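PDB 6D7Y: immune protein from Enterobacter cloacae, which probably protects its host cell by binding and neutralising the toxic C-terminal tip of a contact-dependent growth inhibition protein, CdiA. Local coordinates for residues 3-16 and 125-138. Residues are numbered along the deposited sequence; the frame is centred on the assembly and turned at random.
Sequences ELFEVIFEGVNTSR and DFGFENFYGGLEPA
Phe9 and Phe128 pack closely in the buried part of the contact between strand 3-10 and residues 125-138: the CD2 edge of Phe9 points at the face of Phe128, and Phe9 CD2 lies 3.4 Å from Phe128 CE2. With CD2 over that face, centroids 4.8 Å apart and planes at 71°, the pair is T-shaped (edge-to-face). Phe128 reaches it with CG set between its backbone N and carbonyl carbon (chi1 36°), while Val12 CG2 packs on its CB.

Strands 3-10 and 130-135 run antiparallel, joined by paired backbone hydrogen bonds at Glu6-Gly134, Ile8-Tyr132 and Glu10-Asn130. Two residues, Glu129 and Asn130, lie opposite the single Glu10, which defines a classic beta bulge. At the non-hydrogen-bonded pair Val7-Gly133 the CA atoms approach to 4.1 Å; Gly133 has no side chain to meet Val7 CG1.

The face bearing Glu6, Ile8, Glu10 and Tyr132 is more polar. Ile8 CB sits over the Tyr132 ring, 4.2 Å from its centroid, a CH-pi contact. Glu10, extended, receives Asn130 ND2 on OE1 at 3.1 Å, while Asn130 OD1 is held by Asn148. Glu6 OE2 accepts Ala138 N at 2.7 Å through its anti lone pair, an N-H just after the cis peptide bond preceding Pro137.

One solvent-facing part is the Leu4-Glu136 end; another lies past the bulge, where Arg16 folds back at its second and third torsions. Its NH1 hydrogen-bonds Asp125 O (2.7 Å) from above the carbonyl plane, NE adds a weak bond, and the guanidinium face lies against Phe126 CD1. Asp125 is poorly ordered, its OD2 6.1 Å from Arg16 NH1.

Within the antiparallel sheet, strand 3-10 is bonded on its other edge to strand 93-102, and strand 144-147 flanks strand 130-135. Helix 105-126 covers Phe5, Val7 and Phe131; helix 17-25 packs on Phe9, Val12 and Phe126.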
ATOM      1  N   GLU B   3     -17.241   3.624   1.930  1.00 26.18           N
ATOM      2  CA  GLU B   3     -16.502   2.623   2.709  1.00 24.05           C
ATOM      3  C   GLU B   3     -15.024   2.766   2.480  1.00 22.42           C
ATOM      4  O   GLU B   3     -14.601   3.219   1.417  1.00 21.89           O
ATOM      5  CB  GLU B   3     -16.897   1.235   2.214  1.00 23.25           C
ATOM      6  CG  GLU B   3     -18.351   0.859   2.375  1.00 24.12           C
ATOM      7  CD  GLU B   3     -18.730   0.387   3.768  1.00 24.45           C
ATOM      8  OE1 GLU B   3     -17.896   0.451   4.713  1.00 24.16           O
ATOM      9  OE2 GLU B   3     -19.900  -0.067   3.920  1.00 25.13           O
ATOM     10  N   LEU B   4     -14.239   2.346   3.474  1.00 21.58           N
ATOM     11  CA  LEU B   4     -12.809   2.378   3.372  1.00 21.04           C
ATOM     12  C   LEU B   4     -12.349   1.020   2.808  1.00 20.25           C
ATOM     13  O   LEU B   4     -12.703  -0.045   3.371  1.00 19.47           O
ATOM     14  CB  LEU B   4     -12.165   2.608   4.732  1.00 21.43           C
ATOM     15  CG  LEU B   4     -10.642   2.774   4.705  1.00 21.78           C
ATOM     16  CD1 LEU B   4     -10.179   3.879   3.768  1.00 22.60           C
ATOM     17  CD2 LEU B   4     -10.156   3.074   6.118  1.00 22.57           C
ATOM     18  N   PHE B   5     -11.587   1.076   1.715  1.00 19.66           N
ATOM     19  CA  PHE B   5     -11.042  -0.124   1.080  1.00 19.48           C
ATOM     20  C   PHE B   5      -9.534  -0.118   1.182  1.00 19.81           C
ATOM     21  O   PHE B   5      -8.923   0.910   1.458  1.00 19.83           O
ATOM     22  CB  PHE B   5     -11.478  -0.236  -0.374  1.00 19.54           C
ATOM     23  CG  PHE B   5     -12.962  -0.417  -0.548  1.00 19.55           C
ATOM     24  CD1 PHE B   5     -13.533  -1.670  -0.530  1.00 19.39           C
ATOM     25  CD2 PHE B   5     -13.788   0.681  -0.679  1.00 20.10           C
ATOM     26  CE1 PHE B   5     -14.907  -1.852  -0.638  1.00 19.61           C
ATOM     27  CE2 PHE B   5     -15.161   0.505  -0.814  1.00 20.61           C
ATOM     28  CZ  PHE B   5     -15.725  -0.750  -0.797  1.00 20.29           C
ATOM     29  N   GLU B   6      -8.911  -1.280   1.000  1.00 20.08           N
ATOM     30  CA  GLU B   6      -7.481  -1.288   1.036  1.00 21.30           C
ATOM     31  C   GLU B   6      -6.882  -2.444   0.242  1.00 20.50           C
ATOM     32  O   GLU B   6      -7.537  -3.447  -0.000  1.00 19.76           O
ATOM     33  CB  GLU B   6      -6.917  -1.277   2.476  1.00 23.66           C
ATOM     34  CG  GLU B   6      -6.941  -2.581   3.198  1.00 25.51           C
ATOM     35  CD  GLU B   6      -6.402  -2.535   4.641  1.00 27.24           C
ATOM     36  OE1 GLU B   6      -5.579  -1.661   5.026  1.00 29.24           O
ATOM     37  OE2 GLU B   6      -6.814  -3.425   5.403  1.00 26.86           O
ATOM     38  N   VAL B   7      -5.662  -2.222  -0.219  1.00 20.77           N
ATOM     39  CA  VAL B   7      -4.878  -3.254  -0.897  1.00 21.09           C
ATOM     40  C   VAL B   7      -3.587  -3.350  -0.101  1.00 21.56           C
ATOM     41  O   VAL B   7      -3.073  -2.349   0.410  1.00 20.78           O
ATOM     42  CB  VAL B   7      -4.625  -3.016  -2.400  1.00 21.97           C
ATOM     43  CG1 VAL B   7      -5.937  -2.976  -3.163  1.00 21.72           C
ATOM     44  CG2 VAL B   7      -3.805  -1.760  -2.645  1.00 22.57           C
ATOM     45  N   ILE B   8      -3.052  -4.570  -0.013  1.00 21.87           N
ATOM     46  CA  ILE B   8      -1.872  -4.830   0.772  1.00 23.09           C
ATOM     47  C   ILE B   8      -0.823  -5.658   0.034  1.00 24.13           C
ATOM     48  O   ILE B   8      -1.172  -6.652  -0.630  1.00 23.84           O
ATOM     49  CB  ILE B   8      -2.237  -5.720   2.007  1.00 23.54           C
ATOM     50  CG1 ILE B   8      -3.344  -5.107   2.885  1.00 23.09           C
ATOM     51  CG2 ILE B   8      -1.009  -6.010   2.864  1.00 24.51           C
ATOM     52  CD1 ILE B   8      -2.971  -3.883   3.619  1.00 23.54           C
ATOM     53  N   PHE B   9       0.438  -5.221   0.143  1.00 25.31           N
ATOM     54  CA  PHE B   9       1.598  -5.996  -0.346  1.00 27.56           C
ATOM     55  C   PHE B   9       2.091  -6.616   0.973  1.00 28.25           C
ATOM     56  O   PHE B   9       2.646  -5.912   1.823  1.00 27.49           O
ATOM     57  CB  PHE B   9       2.698  -5.123  -0.922  1.00 28.97           C
ATOM     58  CG  PHE B   9       2.321  -4.326  -2.147  1.00 29.24           C
ATOM     59  CD1 PHE B   9       1.815  -3.038  -2.022  1.00 29.30           C
ATOM     60  CD2 PHE B   9       2.549  -4.829  -3.427  1.00 30.72           C
ATOM     61  CE1 PHE B   9       1.515  -2.282  -3.148  1.00 29.87           C
ATOM     62  CE2 PHE B   9       2.244  -4.079  -4.558  1.00 31.05           C
ATOM     63  CZ  PHE B   9       1.731  -2.795  -4.413  1.00 30.51           C
ATOM     64  N   GLU B  10       1.873  -7.919   1.163  1.00 29.77           N
ATOM     65  CA  GLU B  10       2.235  -8.585   2.415  1.00 31.32           C
ATOM     66  C   GLU B  10       3.580  -9.286   2.323  1.00 33.13           C
ATOM     67  O   GLU B  10       3.825  -9.999   1.363  1.00 33.69           O
ATOM     68  CB  GLU B  10       1.195  -9.623   2.769  1.00 32.15           C
ATOM     69  CG  GLU B  10       1.399 -10.249   4.138  1.00 34.32           C
ATOM     70  CD  GLU B  10       0.414 -11.358   4.417  1.00 35.42           C
ATOM     71  OE1 GLU B  10       0.228 -12.200   3.537  1.00 37.95           O
ATOM     72  OE2 GLU B  10      -0.158 -11.396   5.528  1.00 36.93           O
ATOM     73  N   GLY B  11       4.423  -9.088   3.339  1.00 34.04           N
ATOM     74  CA  GLY B  11       5.753  -9.717   3.393  1.00 36.40           C
ATOM     75  C   GLY B  11       6.659  -9.257   2.269  1.00 37.45           C
ATOM     76  O   GLY B  11       7.134 -10.052   1.472  1.00 38.10           O
ATOM     77  N   VAL B  12       6.905  -7.962   2.221  1.00 37.21           N
ATOM     78  CA  VAL B  12       7.734  -7.375   1.181  1.00 38.97           C
ATOM     79  C   VAL B  12       9.210  -7.730   1.433  1.00 41.66           C
ATOM     80  O   VAL B  12       9.631  -7.924   2.579  1.00 42.36           O
ATOM     81  CB  VAL B  12       7.531  -5.836   1.138  1.00 38.07           C
ATOM     82  CG1 VAL B  12       8.388  -5.180   0.064  1.00 39.84           C
ATOM     83  CG2 VAL B  12       6.058  -5.509   0.918  1.00 36.58           C
ATOM     84  N   ASN B  13       9.978  -7.849   0.358  1.00 43.77           N
ATOM     85  CA  ASN B  13      11.419  -8.130   0.466  1.00 46.55           C
ATOM     86  C   ASN B  13      12.073  -6.844   0.972  1.00 46.32           C
ATOM     87  O   ASN B  13      12.112  -5.850   0.253  1.00 46.55           O
ATOM     88  CB  ASN B  13      11.975  -8.551  -0.888  1.00 48.32           C
ATOM     89  CG  ASN B  13      13.466  -8.829  -0.850  1.00 51.33           C
ATOM     90  OD1 ASN B  13      14.223  -8.156  -0.140  1.00 51.95           O
ATOM     91  ND2 ASN B  13      13.903  -9.807  -1.639  1.00 52.81           N
ATOM     92  N   THR B  14      12.588  -6.864   2.203  1.00 47.47           N
ATOM     93  CA  THR B  14      13.148  -5.634   2.811  1.00 48.70           C
ATOM     94  C   THR B  14      14.287  -4.984   2.037  1.00 50.20           C
ATOM     95  O   THR B  14      14.524  -3.794   2.210  1.00 49.36           O
ATOM     96  CB  THR B  14      13.547  -5.814   4.295  1.00 50.25           C
ATOM     97  OG1 THR B  14      14.631  -6.741   4.410  1.00 54.39           O
ATOM     98  CG2 THR B  14      12.335  -6.290   5.126  1.00 49.20           C
ATOM     99  N   SER B  15      14.980  -5.760   1.197  1.00 52.28           N
ATOM    100  CA  SER B  15      16.050  -5.220   0.342  1.00 54.36           C
ATOM    101  C   SER B  15      15.478  -4.441  -0.855  1.00 53.46           C
ATOM    102  O   SER B  15      16.193  -3.655  -1.466  1.00 54.83           O
ATOM    103  CB  SER B  15      16.963  -6.334  -0.190  1.00 57.33           C
ATOM    104  OG  SER B  15      17.678  -6.971   0.853  1.00 58.85           O
ATOM    105  N   ARG B  16      14.203  -4.683  -1.183  1.00 50.93           N
ATOM    106  CA  ARG B  16      13.520  -4.043  -2.321  1.00 49.66           C
ATOM    107  C   ARG B  16      12.512  -2.977  -1.876  1.00 46.19           C
ATOM    108  O   ARG B  16      11.923  -2.303  -2.718  1.00 44.86           O
ATOM    109  CB  ARG B  16      12.732  -5.092  -3.119  1.00 50.59           C
ATOM    110  CG  ARG B  16      13.505  -6.340  -3.541  1.00 53.76           C
ATOM    111  CD  ARG B  16      14.515  -6.136  -4.656  1.00 57.29           C
ATOM    112  NE  ARG B  16      13.881  -5.860  -5.953  1.00 58.06           N
ATOM    113  CZ  ARG B  16      13.838  -4.679  -6.578  1.00 58.70           C
ATOM    114  NH1 ARG B  16      13.220  -4.589  -7.752  1.00 58.90           N
ATOM    115  NH2 ARG B  16      14.424  -3.592  -6.074  1.00 60.17           N
ATOM    116  N   ASP B 125       9.120  -8.496  -9.666  1.00 55.98           N
ATOM    117  CA  ASP B 125      10.233  -7.559  -9.546  1.00 58.65           C
ATOM    118  C   ASP B 125      10.534  -7.147  -8.117  1.00 57.99           C
ATOM    119  O   ASP B 125      11.687  -6.855  -7.796  1.00 58.08           O
ATOM    120  CB  ASP B 125       9.969  -6.303 -10.381  1.00 61.30           C
ATOM    121  CG  ASP B 125       9.474  -6.631 -11.768  1.00 63.61           C
ATOM    122  OD1 ASP B 125       8.341  -7.166 -11.862  1.00 64.72           O
ATOM    123  OD2 ASP B 125      10.184  -6.330 -12.750  1.00 66.80           O
ATOM    124  N   PHE B 126       9.519  -7.126  -7.258  1.00 54.39           N
ATOM    125  CA  PHE B 126       9.736  -6.689  -5.874  1.00 55.47           C
ATOM    126  C   PHE B 126       9.663  -7.786  -4.821  1.00 56.69           C
ATOM    127  O   PHE B 126       9.990  -7.540  -3.651  1.00 61.02           O
ATOM    128  CB  PHE B 126       8.829  -5.518  -5.546  1.00 52.29           C
ATOM    129  CG  PHE B 126       9.056  -4.337  -6.441  1.00 53.15           C
ATOM    130  CD1 PHE B 126      10.112  -3.463  -6.200  1.00 54.48           C
ATOM    131  CD2 PHE B 126       8.243  -4.112  -7.540  1.00 52.24           C
ATOM    132  CE1 PHE B 126      10.332  -2.381  -7.030  1.00 54.91           C
ATOM    133  CE2 PHE B 126       8.467  -3.028  -8.377  1.00 53.24           C
ATOM    134  CZ  PHE B 126       9.507  -2.162  -8.118  1.00 54.32           C
ATOM    135  N   GLY B 127       9.239  -8.976  -5.234  1.00 54.03           N
ATOM    136  CA  GLY B 127       9.201 -10.128  -4.348  1.00 53.65           C
ATOM    137  C   GLY B 127       8.469 -10.021  -3.022  1.00 52.36           C
ATOM    138  O   GLY B 127       9.074 -10.197  -1.961  1.00 57.26           O
ATOM    139  N   PHE B 128       7.182  -9.703  -3.083  1.00 47.03           N
ATOM    140  CA  PHE B 128       6.343  -9.694  -1.882  1.00 43.92           C
ATOM    141  C   PHE B 128       5.627 -11.046  -1.821  1.00 42.73           C
ATOM    142  O   PHE B 128       5.296 -11.612  -2.864  1.00 45.36           O
ATOM    143  CB  PHE B 128       5.402  -8.481  -1.843  1.00 40.31           C
ATOM    144  CG  PHE B 128       4.858  -8.067  -3.183  1.00 38.69           C
ATOM    145  CD1 PHE B 128       3.743  -8.699  -3.740  1.00 37.54           C
ATOM    146  CD2 PHE B 128       5.435  -6.999  -3.872  1.00 38.48           C
ATOM    147  CE1 PHE B 128       3.228  -8.281  -4.965  1.00 37.16           C
ATOM    148  CE2 PHE B 128       4.938  -6.590  -5.098  1.00 38.63           C
ATOM    149  CZ  PHE B 128       3.826  -7.222  -5.643  1.00 38.04           C
ATOM    150  N   GLU B 129       5.417 -11.579  -0.616  1.00 41.82           N
ATOM    151  CA  GLU B 129       4.798 -12.921  -0.451  1.00 42.58           C
ATOM    152  C   GLU B 129       3.359 -13.051  -0.973  1.00 37.90           C
ATOM    153  O   GLU B 129       3.017 -14.034  -1.616  1.00 36.93           O
ATOM    154  CB  GLU B 129       4.865 -13.377   1.012  1.00 46.17           C
ATOM    155  CG  GLU B 129       6.286 -13.517   1.541  1.00 53.99           C
ATOM    156  CD  GLU B 129       6.353 -14.078   2.961  1.00 60.87           C
ATOM    157  OE1 GLU B 129       7.480 -14.191   3.493  1.00 66.54           O
ATOM    158  OE2 GLU B 129       5.290 -14.407   3.546  1.00 64.33           O
ATOM    159  N   ASN B 130       2.509 -12.073  -0.674  1.00 33.20           N
ATOM    160  CA  ASN B 130       1.131 -12.102  -1.137  1.00 30.83           C
ATOM    161  C   ASN B 130       0.666 -10.687  -1.370  1.00 27.51           C
ATOM    162  O   ASN B 130       1.275  -9.750  -0.861  1.00 26.58           O
ATOM    163  CB  ASN B 130       0.201 -12.681  -0.067  1.00 32.37           C
ATOM    164  CG  ASN B 130       0.430 -14.140   0.192  1.00 35.61           C
ATOM    165  OD1 ASN B 130       0.298 -14.975  -0.700  1.00 39.89           O
ATOM    166  ND2 ASN B 130       0.716 -14.465   1.438  1.00 38.20           N
ATOM    167  N   PHE B 131      -0.380 -10.564  -2.172  1.00 25.08           N
ATOM    168  CA  PHE B 131      -1.030  -9.263  -2.426  1.00 24.14           C
ATOM    169  C   PHE B 131      -2.534  -9.532  -2.406  1.00 22.85           C
ATOM    170  O   PHE B 131      -2.991 -10.582  -2.867  1.00 23.85           O
ATOM    171  CB  PHE B 131      -0.511  -8.575  -3.690  1.00 24.25           C
ATOM    172  CG  PHE B 131      -0.635  -9.370  -4.954  1.00 25.50           C
ATOM    173  CD1 PHE B 131       0.315 -10.340  -5.281  1.00 26.89           C
ATOM    174  CD2 PHE B 131      -1.637  -9.108  -5.876  1.00 25.30           C
ATOM    175  CE1 PHE B 131       0.223 -11.055  -6.468  1.00 28.57           C
ATOM    176  CE2 PHE B 131      -1.731  -9.825  -7.061  1.00 26.39           C
ATOM    177  CZ  PHE B 131      -0.803 -10.803  -7.355  1.00 28.00           C
ATOM    178  N   TYR B 132      -3.323  -8.613  -1.856  1.00 21.30           N
ATOM    179  CA  TYR B 132      -4.760  -8.834  -1.760  1.00 19.95           C
ATOM    180  C   TYR B 132      -5.424  -7.526  -1.532  1.00 19.43           C
ATOM    181  O   TYR B 132      -4.745  -6.553  -1.212  1.00 18.72           O
ATOM    182  CB  TYR B 132      -5.143  -9.857  -0.665  1.00 20.55           C
ATOM    183  CG  TYR B 132      -4.481  -9.682   0.692  1.00 21.03           C
ATOM    184  CD1 TYR B 132      -5.029  -8.857   1.657  1.00 20.70           C
ATOM    185  CD2 TYR B 132      -3.302 -10.354   1.008  1.00 23.05           C
ATOM    186  CE1 TYR B 132      -4.439  -8.707   2.897  1.00 21.42           C
ATOM    187  CE2 TYR B 132      -2.702 -10.221   2.253  1.00 24.24           C
ATOM    188  CZ  TYR B 132      -3.269  -9.374   3.189  1.00 23.91           C
ATOM    189  OH  TYR B 132      -2.697  -9.206   4.429  1.00 26.04           O
ATOM    190  N   GLY B 133      -6.731  -7.510  -1.750  1.00 18.56           N
ATOM    191  CA  GLY B 133      -7.504  -6.285  -1.606  1.00 18.05           C
ATOM    192  C   GLY B 133      -8.915  -6.578  -1.164  1.00 17.90           C
ATOM    193  O   GLY B 133      -9.508  -7.585  -1.539  1.00 17.43           O
ATOM    194  N   GLY B 134      -9.478  -5.654  -0.389  1.00 17.93           N
ATOM    195  CA  GLY B 134     -10.811  -5.850   0.107  1.00 18.33           C
ATOM    196  C   GLY B 134     -11.342  -4.683   0.900  1.00 17.74           C
ATOM    197  O   GLY B 134     -10.683  -3.629   1.006  1.00 18.14           O
ATOM    198  N   LEU B 135     -12.537  -4.884   1.444  1.00 17.92           N
ATOM    199  CA  LEU B 135     -13.138  -3.912   2.358  1.00 19.17           C
ATOM    200  C   LEU B 135     -12.191  -3.899   3.546  1.00 20.55           C
ATOM    201  O   LEU B 135     -11.637  -4.945   3.923  1.00 18.71           O
ATOM    202  CB  LEU B 135     -14.498  -4.415   2.811  1.00 19.43           C
ATOM    203  CG  LEU B 135     -15.236  -3.566   3.829  1.00 19.37           C
ATOM    204  CD1 LEU B 135     -15.685  -2.245   3.222  1.00 20.14           C
ATOM    205  CD2 LEU B 135     -16.428  -4.372   4.294  1.00 20.71           C
ATOM    206  N   GLU B 136     -11.953  -2.737   4.130  1.00 21.52           N
ATOM    207  CA  GLU B 136     -11.040  -2.670   5.281  1.00 25.11           C
ATOM    208  C   GLU B 136     -11.630  -3.471   6.475  1.00 24.53           C
ATOM    209  O   GLU B 136     -12.840  -3.419   6.681  1.00 28.83           O
ATOM    210  CB  GLU B 136     -10.687  -1.183   5.566  1.00 29.50           C
ATOM    211  CG  GLU B 136      -9.806  -0.898   6.777  1.00 33.00           C
ATOM    212  CD  GLU B 136     -10.541  -0.362   8.003  1.00 34.65           C
ATOM    213  OE1 GLU B 136     -11.643   0.259   7.897  1.00 34.12           O
ATOM    214  OE2 GLU B 136      -9.943  -0.449   9.092  1.00 41.48           O
ATOM    215  N   PRO B 137     -10.854  -4.342   7.154  1.00 23.85           N
ATOM    216  CA  PRO B 137      -9.462  -4.640   6.844  1.00 23.30           C
ATOM    217  C   PRO B 137      -9.349  -5.724   5.754  1.00 21.04           C
ATOM    218  O   PRO B 137     -10.058  -6.725   5.801  1.00 20.41           O
ATOM    219  CB  PRO B 137      -8.932  -5.165   8.167  1.00 24.50           C
ATOM    220  CG  PRO B 137     -10.076  -5.911   8.736  1.00 24.84           C
ATOM    221  CD  PRO B 137     -11.331  -5.190   8.261  1.00 24.06           C
ATOM    222  N   ALA B 138      -8.443  -5.510   4.802  1.00 20.00           N
ATOM    223  CA  ALA B 138      -8.248  -6.425   3.683  1.00 20.24           C
ATOM    224  C   ALA B 138      -7.826  -7.808   4.126  1.00 21.23           C
ATOM    225  O   ALA B 138      -8.048  -8.769   3.402  1.00 21.77           O
ATOM    226  CB  ALA B 138      -7.261  -5.852   2.688  1.00 20.76           C
TER